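Local coordinates for protein nucleoporin nup120 (Schizosaccharomyces pombe, PDB 4GQ2) that serves as a structural component of the nuclear pore complex, where nucleoporins build the pore and can also dock transiently associated transport factors, at residues A[786-789]-A[790-794]; A[668-672]-A[673-677]; A[622-625]-A[626-630]. One frame throughout, in Å; residues are numbered along the deposited sequence.

Contact 1: A[786-789]-A[790-794]; sequences SQIS and PLHAT
With its first torsion at 70°, S789 holds OG between its own backbone N and carbonyl carbon, so the hydroxyl hangs over the start of the helix and lies 3.5 Å from CB of L791. L791 itself turns CG away from its backbone N (chi1 171°), which leaves CB as the side-chain atom that meets OG and carries CG and its two methyls off to other partners. S789 is the N-cap of helix 790-803. A small polar residue suits this place, because it can fold back over the first turn without crowding it. P790 follows at the first helical position, where a residue lacking an N-H costs nothing, since the first-turn N-H groups have no carbonyl of an earlier turn to donate to, and where the ring already fixes a helical phi. A793 N reaches S789 O at 3.3 Å in a weak bond. In the next turn T794 N meets P790 O at 3.0 Å and T794 OG1 meets the same oxygen at 2.7 Å, so one carbonyl takes two donors, the hydroxyl tilted somewhat out of the carbonyl plane. A beta-hydroxyl in a helix can fold back in this way onto the carbonyl four residues earlier, and the threonine methyl adds an apolar surface. On the flank of the turn, I788 CG2 comes within 4.2 Å of CD2 of the H792 ring, an oblique van der Waals contact. Around this start, S789 leans on V531 and I788 on Y663 and C782, while T794 OG1 also accepts from S780 N of strand 780-781. L791 and T794 face helix 672-703, where they rest on S677, V678 and L674, so that the first turn of one helix is packed against another.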
loop_
_atom_site.group_PDB
_atom_site.type_symbol
_atom_site.label_atom_id
_atom_site.label_comp_id
_atom_site.label_asym_id
_atom_site.label_seq_id
_atom_site.Cartn_x
_atom_site.Cartn_y
_atom_site.Cartn_z
ATOM N N SER A 786 19.655 -26.486 0.243
ATOM C CA SER A 786 18.205 -26.641 0.100
ATOM C C SER A 786 17.423 -26.254 1.353
ATOM O O SER A 786 16.329 -25.696 1.256
ATOM C CB SER A 786 17.851 -28.073 -0.312
ATOM O OG SER A 786 17.854 -28.211 -1.722
ATOM N N GLN A 787 17.991 -26.543 2.522
ATOM C CA GLN A 787 17.335 -26.290 3.815
ATOM C C GLN A 787 17.030 -24.799 4.097
ATOM O O GLN A 787 16.451 -24.464 5.136
ATOM C CB GLN A 787 18.145 -26.927 4.959
ATOM C CG GLN A 787 18.078 -28.454 4.999
ATOM C CD GLN A 787 19.410 -29.113 5.352
ATOM O OE1 GLN A 787 20.194 -28.587 6.146
ATOM N NE2 GLN A 787 19.668 -30.275 4.759
ATOM N N ILE A 788 17.419 -23.923 3.170
ATOM C CA ILE A 788 16.994 -22.518 3.172
ATOM C C ILE A 788 15.988 -22.298 2.038
ATOM O O ILE A 788 16.269 -22.636 0.889
ATOM C CB ILE A 788 18.193 -21.550 3.020
ATOM C CG1 ILE A 788 19.129 -21.662 4.230
ATOM C CG2 ILE A 788 17.725 -20.103 2.842
ATOM C CD1 ILE A 788 20.552 -21.242 3.939
ATOM N N SER A 789 14.821 -21.742 2.375
ATOM C CA SER A 789 13.744 -21.473 1.409
ATOM C C SER A 789 13.984 -20.179 0.627
ATOM O O SER A 789 14.649 -19.266 1.135
ATOM C CB SER A 789 12.405 -21.359 2.137
ATOM O OG SER A 789 12.352 -20.167 2.908
ATOM N N PRO A 790 13.419 -20.078 -0.596
ATOM C CA PRO A 790 13.517 -18.841 -1.384
ATOM C C PRO A 790 12.868 -17.648 -0.689
ATOM O O PRO A 790 13.140 -16.501 -1.056
ATOM C CB PRO A 790 12.756 -19.172 -2.672
ATOM C CG PRO A 790 11.857 -20.303 -2.303
ATOM C CD PRO A 790 12.639 -21.108 -1.302
ATOM N N LEU A 791 12.021 -17.916 0.304
ATOM C CA LEU A 791 11.427 -16.851 1.108
ATOM C C LEU A 791 12.491 -16.070 1.874
ATOM O O LEU A 791 12.628 -14.862 1.678
ATOM C CB LEU A 791 10.365 -17.400 2.057
ATOM C CG LEU A 791 9.801 -16.450 3.119
ATOM C CD1 LEU A 791 9.116 -15.233 2.506
ATOM C CD2 LEU A 791 8.838 -17.220 4.011
ATOM N N HIS A 792 13.247 -16.762 2.729
ATOM C CA HIS A 792 14.331 -16.138 3.486
ATOM C C HIS A 792 15.377 -15.492 2.601
ATOM O O HIS A 792 15.929 -14.437 2.944
ATOM C CB HIS A 792 14.982 -17.152 4.427
ATOM C CG HIS A 792 16.087 -16.565 5.274
ATOM N ND1 HIS A 792 15.845 -15.919 6.430
ATOM C CD2 HIS A 792 17.464 -16.507 5.071
ATOM C CE1 HIS A 792 17.008 -15.482 6.954
ATOM N NE2 HIS A 792 17.998 -15.840 6.121
ATOM N N ALA A 793 15.660 -16.105 1.453
ATOM C CA ALA A 793 16.686 -15.575 0.552
ATOM C C ALA A 793 16.236 -14.279 -0.104
ATOM O O ALA A 793 17.029 -13.354 -0.256
ATOM C CB ALA A 793 17.087 -16.607 -0.499
ATOM N N THR A 794 14.967 -14.214 -0.498
ATOM C CA THR A 794 14.434 -13.011 -1.144
ATOM C C THR A 794 14.411 -11.826 -0.171
ATOM O O THR A 794 14.890 -10.733 -0.495
ATOM C CB THR A 794 13.067 -13.281 -1.790
ATOM O OG1 THR A 794 13.205 -14.375 -2.705
ATOM C CG2 THR A 794 12.549 -12.059 -2.553
#

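Contact 2: A[668-672]-A[673-677]; sequences QSPSL and FLCAS
F673 begins the second segment with its CB 3.9 Å from OG of S671, but its ring swings away from the cap, CG lying opposite the backbone N (chi1 -179°). There it stacks with F17 and touches V10 of strand 3-11; a large flat side chain suits a position between helix and sheet. L674 comes next, and its backbone N donates to S671 OG at 2.9 Å, a capping bond with an N-H...O angle of 155°. This gives a donor of the first turn, which has no earlier helical carbonyl to meet, a side-chain acceptor instead. The same hydroxyl donates a hydrogen bond to S90 O, so serine serves here both as acceptor and as donor. An alanine at S671 would remove this oxygen and would probably leave L674 N and S90 O each without its mate. Beyond the amide, L674 CD2 lies 3.7 Å from CB of P670. The N-H of C675 then donates to S671 O, and its SG lies 3.8 Å from CG of P670. Proline just before the N-cap and cysteine four positions into the helix thus form a hydrophobic staple over the start of helix 672-703; sulfur is compact and apolar enough to fit against the ring. A676 continues the regular pattern, its N bonded to L672 O at 2.9 Å, and its methyl stays small where Q772 comes close. S677 doubles the grip on F673 O, its OG at 2.8 Å and its N arriving from opposite faces of the carbonyl plane, while OG also sits 3.6 Å above the centre of the F673 ring.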
loop_
_atom_site.group_PDB
_atom_site.type_symbol
_atom_site.label_atom_id
_atom_site.label_comp_id
_atom_site.label_asym_id
_atom_site.label_seq_id
_atom_site.Cartn_x
_atom_site.Cartn_y
_atom_site.Cartn_z
ATOM N N GLN A 668 13.706 -18.443 -12.899
ATOM C CA GLN A 668 13.021 -17.196 -13.218
ATOM C C GLN A 668 11.917 -16.829 -12.224
ATOM O O GLN A 668 12.195 -16.233 -11.187
ATOM C CB GLN A 668 12.480 -17.219 -14.655
ATOM C CG GLN A 668 13.520 -16.911 -15.720
ATOM C CD GLN A 668 12.904 -16.509 -17.046
ATOM O OE1 GLN A 668 12.108 -17.249 -17.627
ATOM N NE2 GLN A 668 13.276 -15.332 -17.537
ATOM N N SER A 669 10.678 -17.204 -12.545
ATOM C CA SER A 669 9.492 -16.623 -11.920
ATOM C C SER A 669 9.200 -17.127 -10.509
ATOM O O SER A 669 9.159 -18.331 -10.277
ATOM C CB SER A 669 8.262 -16.826 -12.811
ATOM O OG SER A 669 7.161 -16.059 -12.344
ATOM N N PRO A 670 8.994 -16.191 -9.561
ATOM C CA PRO A 670 8.476 -16.544 -8.245
ATOM C C PRO A 670 6.974 -16.766 -8.327
ATOM O O PRO A 670 6.333 -16.283 -9.259
ATOM C CB PRO A 670 8.765 -15.299 -7.414
ATOM C CG PRO A 670 8.738 -14.175 -8.398
ATOM C CD PRO A 670 9.268 -14.743 -9.681
ATOM N N SER A 671 6.415 -17.493 -7.365
ATOM C CA SER A 671 4.967 -17.604 -7.270
ATOM C C SER A 671 4.420 -16.285 -6.738
ATOM O O SER A 671 5.135 -15.535 -6.061
ATOM C CB SER A 671 4.577 -18.727 -6.319
ATOM O OG SER A 671 4.782 -18.325 -4.974
ATOM N N LEU A 672 3.153 -16.004 -7.023
ATOM C CA LEU A 672 2.504 -14.832 -6.452
ATOM C C LEU A 672 2.532 -14.887 -4.926
ATOM O O LEU A 672 2.850 -13.893 -4.270
ATOM C CB LEU A 672 1.076 -14.690 -6.970
ATOM C CG LEU A 672 0.986 -14.294 -8.449
ATOM C CD1 LEU A 672 -0.447 -14.461 -8.949
ATOM C CD2 LEU A 672 1.539 -12.882 -8.706
ATOM N N PHE A 673 2.236 -16.062 -4.373
ATOM C CA PHE A 673 2.225 -16.249 -2.928
ATOM C C PHE A 673 3.567 -15.912 -2.282
ATOM O O PHE A 673 3.607 -15.352 -1.175
ATOM C CB PHE A 673 1.768 -17.663 -2.553
ATOM C CG PHE A 673 1.714 -17.905 -1.069
ATOM C CD1 PHE A 673 0.758 -17.274 -0.278
ATOM C CD2 PHE A 673 2.624 -18.748 -0.463
ATOM C CE1 PHE A 673 0.714 -17.497 1.087
ATOM C CE2 PHE A 673 2.590 -18.969 0.903
ATOM C CZ PHE A 673 1.633 -18.344 1.681
ATOM N N LEU A 674 4.660 -16.234 -2.973
ATOM C CA LEU A 674 5.985 -15.836 -2.508
ATOM C C LEU A 674 6.122 -14.310 -2.413
ATOM O O LEU A 674 6.551 -13.782 -1.384
ATOM C CB LEU A 674 7.091 -16.401 -3.392
ATOM C CG LEU A 674 8.418 -16.026 -2.728
ATOM C CD1 LEU A 674 9.059 -17.203 -2.006
ATOM C CD2 LEU A 674 9.367 -15.386 -3.719
ATOM N N CYS A 675 5.756 -13.619 -3.487
ATOM C CA CYS A 675 5.795 -12.161 -3.525
ATOM C C CYS A 675 4.980 -11.549 -2.392
ATOM O O CYS A 675 5.450 -10.631 -1.716
ATOM C CB CYS A 675 5.295 -11.637 -4.876
ATOM S SG CYS A 675 6.292 -12.205 -6.266
ATOM N N ALA A 676 3.775 -12.075 -2.173
ATOM C CA ALA A 676 2.916 -11.609 -1.081
ATOM C C ALA A 676 3.570 -11.825 0.283
ATOM O O ALA A 676 3.518 -10.955 1.148
ATOM C CB ALA A 676 1.568 -12.298 -1.138
ATOM N N SER A 677 4.200 -12.983 0.459
ATOM C CA SER A 677 4.827 -13.336 1.731
ATOM C C SER A 677 6.010 -12.427 2.032
ATOM O O SER A 677 6.122 -11.881 3.135
ATOM C CB SER A 677 5.278 -14.798 1.705
ATOM O OG SER A 677 4.151 -15.654 1.570
#

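Contact 3: A[622-625]-A[626-630]; sequences KHIY and PNVDP
N627 folds its side chain back against H623 and I624, residues four and three positions earlier. Its CB lies 3.6 Å from I624 O, with CG leading on alongside its own backbone N (chi1 -66°) toward H623. From CG the amide divides. ND2 donates to H623 O at 2.6 Å, approaching from above the carbonyl plane, 44° out of it, rather than along a lone pair, while OD1 points to T592 OG1 in a weak bond. Asparagine suits the place because its short amide supplies a donor for a carbonyl near the close of helix 612-624. The backbone of N627 does similar work, its N meeting I624 O at 2.8 Å. This bond from residue i+3 to residue i, with Y625 and P626 between, closes a type I turn near the end of the helix, overlapping a wider pi-type turn at 622-624. P626, lacking an N-H, cannot continue the helical pattern to K622 O, which helps the chain to leave it; its CG sits 3.3 Å from that oxygen instead. Its ring also meets Y625, whose CB is 3.4 Å from P626 CD. Farther on, V628 N makes only weak bonds, to I624 O and Y625 O. Its side chain lies alongside that of I624, pointing the same way, with the two CG2 methyls 3.7 Å apart, a meeting suited to two beta-branched apolar residues. The loop then runs to D629, whose OD1 takes D631 N as N-cap of helix 630-641. Behind the turn, H623 NE2 binds S599 OG of helix 590-605.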
loop_
_atom_site.group_PDB
_atom_site.type_symbol
_atom_site.label_atom_id
_atom_site.label_comp_id
_atom_site.label_asym_id
_atom_site.label_seq_id
_atom_site.Cartn_x
_atom_site.Cartn_y
_atom_site.Cartn_z
ATOM N N LYS A 622 12.586 22.653 15.846
ATOM C CA LYS A 622 11.160 22.520 15.570
ATOM C C LYS A 622 10.546 21.217 16.086
ATOM O O LYS A 622 9.403 21.217 16.549
ATOM C CB LYS A 622 10.838 22.752 14.084
ATOM C CG LYS A 622 11.652 21.925 13.103
ATOM C CD LYS A 622 11.387 22.335 11.661
ATOM C CE LYS A 622 12.135 21.432 10.685
ATOM N NZ LYS A 622 12.077 21.921 9.279
ATOM N N HIS A 623 11.310 20.125 16.042
ATOM C CA HIS A 623 10.749 18.786 16.306
ATOM C C HIS A 623 11.172 18.091 17.562
ATOM O O HIS A 623 10.408 17.302 18.121
ATOM C CB HIS A 623 10.987 17.868 15.115
ATOM C CG HIS A 623 10.296 18.332 13.859
ATOM N ND1 HIS A 623 8.950 18.376 13.745
ATOM C CD2 HIS A 623 10.808 18.794 12.655
ATOM C CE1 HIS A 623 8.622 18.835 12.528
ATOM N NE2 HIS A 623 9.759 19.097 11.861
ATOM N N ILE A 624 12.382 18.366 18.032
ATOM C CA ILE A 624 12.871 17.690 19.219
ATOM C C ILE A 624 12.685 18.542 20.472
ATOM O O ILE A 624 11.988 18.135 21.405
ATOM C CB ILE A 624 14.334 17.237 19.047
ATOM C CG1 ILE A 624 14.415 16.204 17.927
ATOM C CG2 ILE A 624 14.881 16.668 20.348
ATOM C CD1 ILE A 624 15.823 15.928 17.461
ATOM N N TYR A 625 13.298 19.721 20.477
ATOM C CA TYR A 625 13.268 20.613 21.634
ATOM C C TYR A 625 11.881 20.744 22.296
ATOM O O TYR A 625 11.768 20.548 23.505
ATOM C CB TYR A 625 13.863 21.980 21.267
ATOM C CG TYR A 625 13.918 22.971 22.405
ATOM C CD1 TYR A 625 14.970 22.952 23.322
ATOM C CD2 TYR A 625 12.926 23.941 22.557
ATOM C CE1 TYR A 625 15.026 23.864 24.365
ATOM C CE2 TYR A 625 12.973 24.856 23.596
ATOM C CZ TYR A 625 14.024 24.814 24.495
ATOM O OH TYR A 625 14.076 25.722 25.527
ATOM N N PRO A 626 10.823 21.055 21.517
ATOM C CA PRO A 626 9.514 21.222 22.172
ATOM C C PRO A 626 8.899 19.935 22.718
ATOM O O PRO A 626 7.927 19.991 23.469
ATOM C CB PRO A 626 8.626 21.790 21.061
ATOM C CG PRO A 626 9.294 21.403 19.793
ATOM C CD PRO A 626 10.763 21.414 20.086
ATOM N N ASN A 627 9.463 18.791 22.357
ATOM C CA ASN A 627 8.892 17.510 22.749
ATOM C C ASN A 627 9.684 16.792 23.831
ATOM O O ASN A 627 9.196 15.831 24.427
ATOM C CB ASN A 627 8.723 16.612 21.518
ATOM C CG ASN A 627 7.699 17.154 20.537
ATOM O OD1 ASN A 627 6.492 17.111 20.792
ATOM N ND2 ASN A 627 8.175 17.669 19.408
ATOM N N VAL A 628 10.899 17.266 24.093
ATOM C CA VAL A 628 11.790 16.599 25.040
ATOM C C VAL A 628 12.114 17.478 26.251
ATOM O O VAL A 628 12.600 18.607 26.120
ATOM C CB VAL A 628 13.086 16.092 24.364
ATOM C CG1 VAL A 628 13.847 15.170 25.296
ATOM C CG2 VAL A 628 12.766 15.349 23.075
ATOM N N ASP A 629 11.818 16.918 27.421
ATOM C CA ASP A 629 12.045 17.498 28.745
ATOM C C ASP A 629 13.529 17.863 28.991
ATOM O O ASP A 629 14.418 17.053 28.711
ATOM C CB ASP A 629 11.553 16.452 29.761
ATOM C CG ASP A 629 11.637 16.910 31.203
ATOM O OD1 ASP A 629 12.610 17.591 31.589
ATOM O OD2 ASP A 629 10.716 16.547 31.967
ATOM N N PRO A 630 13.795 19.089 29.498
ATOM C CA PRO A 630 15.125 19.594 29.885
ATOM C C PRO A 630 15.992 18.639 30.721
ATOM O O PRO A 630 17.192 18.519 30.456
ATOM C CB PRO A 630 14.810 20.857 30.700
ATOM C CG PRO A 630 13.357 21.155 30.489
ATOM C CD PRO A 630 12.795 20.170 29.503
#

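Overall arrangement
Along the chain the order is contact 3, contact 2, contact 1. Contacts 1 and 2 are helix starts, of 790-803 and 672-703, with centres 12 Å apart, and they touch: L674 and S677 of contact 2 pack on the turn of L791 and T794. Both lie in the interior of the chain, and contact 2 also faces strand 3-11 of the large mixed sheet, probably part of the beta-propeller region, so helical and beta parts meet here. Contact 3, a turn between helices 612-624 and 630-641, belongs with contact 2 to the Nup120 helical domain yet stands about 45 Å from it between centres. That domain thus appears to span from the sheet to the outer part of the chain.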